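Local coordinates for cell wall binding protein cwp8 (Peptoclostridium difficile, PDB 5J6Q) that probably anchors itself to the cell wall of the bacterium through three CWB2 modules, as a surface protein associated with the S-layer, at residues I322-S333 / N527-P538. Residues are numbered along the deposited sequence; the frame is centred on the assembly and turned at random.
Sequences IVDGLASAPLAS and NGQLVDALTAAP. With SO4 (sulfate ion), chain D.
Leu534 is the bump that helix 531-538 pushes into helix 322-327, and the hollow it enters is floored by Gly325. Its CD1 lies 3.6 Å from Gly325 CA, a spot where the backbone is bare of any side chain. The other branch, CD2, reaches back to Ile322 CD1 at 3.6 Å, the two side chains meeting at a slant, while CB rests near the backbone N of Leu326. Leu534 gets there with CG wedged between its own backbone N and carbonyl carbon (chi1 86°).

Ile322 is the answering bump. Its CG1 and CD1 lie over the turn that opens the other segment and the start of its helix, CG1 3.6 Å from Asn527 O and CD1 3.6 Å from Val531 N, and CG2 leans on Leu530 CB. Helices 322-327 and 531-538 run nearly parallel, 18° apart with axes 8.7 Å from each other, and join the first and third of three toprim-like CWB2 modules packed together. Helix 434-438 of the second module closes over Ala329 and Ala537, so all three meet here.

Beyond Ser328 the chain turns into helix 329-333. Ala329 and Ala537 are small bumps, abutting methyl to methyl at 4.1 Å. Next, the Pro538 ring is the larger bump at this end and packs against both Ala332 and Ser333: Ala332 CB is 3.9 Å from Pro538 CG, and Ser333 OG is 3.4 Å from Pro538 CB. Ile339 of strand 339-342 packs against Ala332, Leu534 and Pro538.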
loop_
_atom_site.group_PDB
_atom_site.type_symbol
_atom_site.label_atom_id
_atom_site.label_comp_id
_atom_site.label_asym_id
_atom_site.label_seq_id
_atom_site.Cartn_x
_atom_site.Cartn_y
_atom_site.Cartn_z
ATOM N N ILE A 322 -21.121 -2.787 -25.958
ATOM C CA ILE A 322 -21.002 -1.420 -25.479
ATOM C C ILE A 322 -22.293 -0.666 -25.647
ATOM O O ILE A 322 -22.725 0.009 -24.689
ATOM C CB ILE A 322 -19.838 -0.724 -26.216
ATOM C CG1 ILE A 322 -18.593 -1.532 -25.969
ATOM C CG2 ILE A 322 -19.670 0.692 -25.756
ATOM C CD1 ILE A 322 -18.301 -1.650 -24.428
ATOM N N VAL A 323 -22.948 -0.771 -26.831
ATOM C CA VAL A 323 -24.171 0.059 -26.940
ATOM C C VAL A 323 -25.313 -0.410 -26.024
ATOM O O VAL A 323 -25.983 0.440 -25.426
ATOM C CB VAL A 323 -24.642 0.156 -28.414
ATOM C CG1 VAL A 323 -26.069 0.681 -28.501
ATOM C CG2 VAL A 323 -23.706 1.068 -29.206
ATOM N N ASP A 324 -25.541 -1.718 -25.909
ATOM C CA ASP A 324 -26.621 -2.189 -25.058
ATOM C C ASP A 324 -26.289 -1.808 -23.639
ATOM O O ASP A 324 -27.169 -1.417 -22.863
ATOM C CB ASP A 324 -26.761 -3.721 -25.154
ATOM C CG ASP A 324 -26.864 -4.265 -26.565
ATOM O OD1 ASP A 324 -27.269 -3.506 -27.463
ATOM O OD2 ASP A 324 -26.535 -5.468 -26.768
ATOM N N GLY A 325 -25.006 -1.941 -23.281
ATOM C CA GLY A 325 -24.587 -1.589 -21.947
ATOM C C GLY A 325 -24.743 -0.120 -21.588
ATOM O O GLY A 325 -25.305 0.192 -20.549
ATOM N N LEU A 326 -24.245 0.806 -22.424
ATOM C CA LEU A 326 -24.323 2.228 -22.045
ATOM C C LEU A 326 -25.774 2.632 -21.992
ATOM O O LEU A 326 -26.173 3.373 -21.089
ATOM C CB LEU A 326 -23.483 3.122 -23.009
ATOM C CG LEU A 326 -24.020 3.330 -24.432
ATOM C CD1 LEU A 326 -25.026 4.471 -24.454
ATOM C CD2 LEU A 326 -22.866 3.730 -25.356
ATOM N N ALA A 327 -26.601 2.107 -22.975
ATOM C CA ALA A 327 -28.064 2.374 -22.957
ATOM C C ALA A 327 -28.700 1.738 -21.690
ATOM O O ALA A 327 -29.732 2.223 -21.215
ATOM C CB ALA A 327 -28.708 1.789 -24.210
ATOM N N SER A 328 -28.082 0.667 -21.111
ATOM C CA SER A 328 -28.666 0.054 -19.905
ATOM C C SER A 328 -28.484 0.818 -18.591
ATOM O O SER A 328 -28.950 0.310 -17.553
ATOM C CB SER A 328 -28.088 -1.331 -19.709
ATOM O OG SER A 328 -28.459 -2.117 -20.828
ATOM N N ALA A 329 -27.858 2.012 -18.612
ATOM C CA ALA A 329 -27.566 2.695 -17.353
ATOM C C ALA A 329 -28.803 3.184 -16.624
ATOM O O ALA A 329 -28.820 2.964 -15.410
ATOM C CB ALA A 329 -26.614 3.885 -17.594
ATOM N N PRO A 330 -29.781 3.910 -17.278
ATOM C CA PRO A 330 -30.963 4.341 -16.497
ATOM C C PRO A 330 -31.749 3.113 -16.040
ATOM O O PRO A 330 -32.451 3.223 -15.084
ATOM C CB PRO A 330 -31.698 5.267 -17.470
ATOM C CG PRO A 330 -31.176 4.878 -18.801
ATOM C CD PRO A 330 -29.763 4.589 -18.592
ATOM N N LEU A 331 -31.602 1.961 -16.723
ATOM C CA LEU A 331 -32.292 0.756 -16.391
ATOM C C LEU A 331 -31.686 0.146 -15.133
ATOM O O LEU A 331 -32.464 -0.179 -14.207
ATOM C CB LEU A 331 -32.257 -0.304 -17.536
ATOM C CG LEU A 331 -33.037 -1.552 -17.118
ATOM C CD1 LEU A 331 -34.450 -1.081 -16.602
ATOM C CD2 LEU A 331 -33.186 -2.518 -18.180
ATOM N N ALA A 332 -30.297 -0.013 -15.087
ATOM C CA ALA A 332 -29.664 -0.514 -13.867
ATOM C C ALA A 332 -29.932 0.458 -12.710
ATOM O O ALA A 332 -30.054 0.011 -11.566
ATOM C CB ALA A 332 -28.154 -0.677 -14.027
ATOM N N SER A 333 -30.004 1.743 -12.971
ATOM C CA SER A 333 -30.220 2.674 -11.860
ATOM C C SER A 333 -31.652 2.570 -11.373
ATOM O O SER A 333 -31.905 2.669 -10.167
ATOM C CB SER A 333 -29.979 4.115 -12.306
ATOM O OG SER A 333 -28.630 4.525 -12.138
ATOM N N ASN A 527 -12.853 0.363 -28.674
ATOM C CA ASN A 527 -14.129 0.676 -27.995
ATOM C C ASN A 527 -14.629 -0.375 -26.957
ATOM O O ASN A 527 -15.315 0.003 -25.962
ATOM C CB ASN A 527 -15.165 0.990 -29.053
ATOM C CG ASN A 527 -14.907 2.382 -29.699
ATOM O OD1 ASN A 527 -13.920 3.082 -29.369
ATOM N ND2 ASN A 527 -15.757 2.878 -30.585
ATOM N N GLY A 528 -14.270 -1.646 -27.134
ATOM C CA GLY A 528 -14.601 -2.629 -26.127
ATOM C C GLY A 528 -14.111 -2.189 -24.746
ATOM O O GLY A 528 -14.701 -2.593 -23.728
ATOM N N GLN A 529 -13.048 -1.292 -24.681
ATOM C CA GLN A 529 -12.536 -0.876 -23.361
ATOM C C GLN A 529 -13.488 0.154 -22.651
ATOM O O GLN A 529 -13.235 0.561 -21.521
ATOM C CB GLN A 529 -11.112 -0.287 -23.511
ATOM C CG GLN A 529 -10.098 -1.392 -23.856
ATOM C CD GLN A 529 -10.030 -2.456 -22.809
ATOM O OE1 GLN A 529 -9.792 -2.214 -21.655
ATOM N NE2 GLN A 529 -10.155 -3.693 -23.256
ATOM N N LEU A 530 -14.540 0.555 -23.328
ATOM C CA LEU A 530 -15.531 1.449 -22.742
ATOM C C LEU A 530 -16.400 0.675 -21.770
ATOM O O LEU A 530 -17.254 1.276 -21.066
ATOM C CB LEU A 530 -16.391 2.082 -23.843
ATOM C CG LEU A 530 -15.587 3.220 -24.601
ATOM C CD1 LEU A 530 -16.553 3.582 -25.764
ATOM C CD2 LEU A 530 -15.372 4.522 -23.736
ATOM N N VAL A 531 -16.171 -0.650 -21.665
ATOM C CA VAL A 531 -17.055 -1.425 -20.768
ATOM C C VAL A 531 -16.942 -0.979 -19.314
ATOM O O VAL A 531 -17.924 -1.018 -18.586
ATOM C CB VAL A 531 -16.719 -2.931 -20.898
ATOM C CG1 VAL A 531 -15.243 -3.151 -20.511
ATOM C CG2 VAL A 531 -17.658 -3.761 -19.988
ATOM N N ASP A 532 -15.745 -0.535 -18.876
ATOM C CA ASP A 532 -15.617 -0.104 -17.478
ATOM C C ASP A 532 -16.553 1.133 -17.195
ATOM O O ASP A 532 -17.224 1.217 -16.166
ATOM C CB ASP A 532 -14.137 0.229 -17.168
ATOM C CG ASP A 532 -13.254 -1.031 -17.058
ATOM O OD1 ASP A 532 -13.813 -2.169 -16.985
ATOM O OD2 ASP A 532 -12.055 -0.887 -17.028
ATOM N N ALA A 533 -16.524 2.064 -18.103
ATOM C CA ALA A 533 -17.280 3.239 -18.080
ATOM C C ALA A 533 -18.777 2.823 -17.949
ATOM O O ALA A 533 -19.467 3.328 -17.070
ATOM C CB ALA A 533 -17.047 4.034 -19.352
ATOM N N LEU A 534 -19.257 1.911 -18.808
ATOM C CA LEU A 534 -20.637 1.504 -18.776
ATOM C C LEU A 534 -20.975 0.729 -17.458
ATOM O O LEU A 534 -22.027 0.990 -16.922
ATOM C CB LEU A 534 -21.008 0.776 -20.106
ATOM C CG LEU A 534 -20.727 -0.658 -20.139
ATOM C CD1 LEU A 534 -21.948 -1.441 -19.533
ATOM C CD2 LEU A 534 -20.418 -1.055 -21.565
ATOM N N THR A 535 -20.104 -0.130 -16.870
ATOM C CA THR A 535 -20.553 -0.735 -15.584
ATOM C C THR A 535 -20.589 0.312 -14.459
ATOM O O THR A 535 -21.431 0.189 -13.568
ATOM C CB THR A 535 -19.662 -1.893 -15.126
ATOM O OG1 THR A 535 -18.313 -1.506 -15.042
ATOM C CG2 THR A 535 -19.770 -3.105 -16.054
ATOM N N ALA A 536 -19.719 1.384 -14.524
ATOM C CA ALA A 536 -19.786 2.395 -13.486
ATOM C C ALA A 536 -20.818 3.542 -13.685
ATOM O O ALA A 536 -21.064 4.309 -12.710
ATOM C CB ALA A 536 -18.405 3.024 -13.262
ATOM N N ALA A 537 -21.420 3.702 -14.808
ATOM C CA ALA A 537 -22.296 4.852 -14.926
ATOM C C ALA A 537 -23.465 4.867 -13.807
ATOM O O ALA A 537 -23.716 5.949 -13.364
ATOM C CB ALA A 537 -22.891 4.921 -16.320
ATOM N N PRO A 538 -24.183 3.758 -13.388
ATOM C CA PRO A 538 -25.247 3.882 -12.331
ATOM C C PRO A 538 -24.612 4.273 -11.048
ATOM O O PRO A 538 -25.243 4.907 -10.182
ATOM C CB PRO A 538 -25.894 2.465 -12.275
ATOM C CG PRO A 538 -25.035 1.600 -13.341
ATOM C CD PRO A 538 -24.402 2.575 -14.238
HETATM S S SO4 D . -10.224 -6.933 -20.240
HETATM O O1 SO4 D . -10.198 -6.461 -21.658
HETATM O O2 SO4 D . -9.133 -7.693 -19.945
HETATM O O3 SO4 D . -11.347 -7.723 -19.977
HETATM O O4 SO4 D . -10.253 -5.719 -19.316
#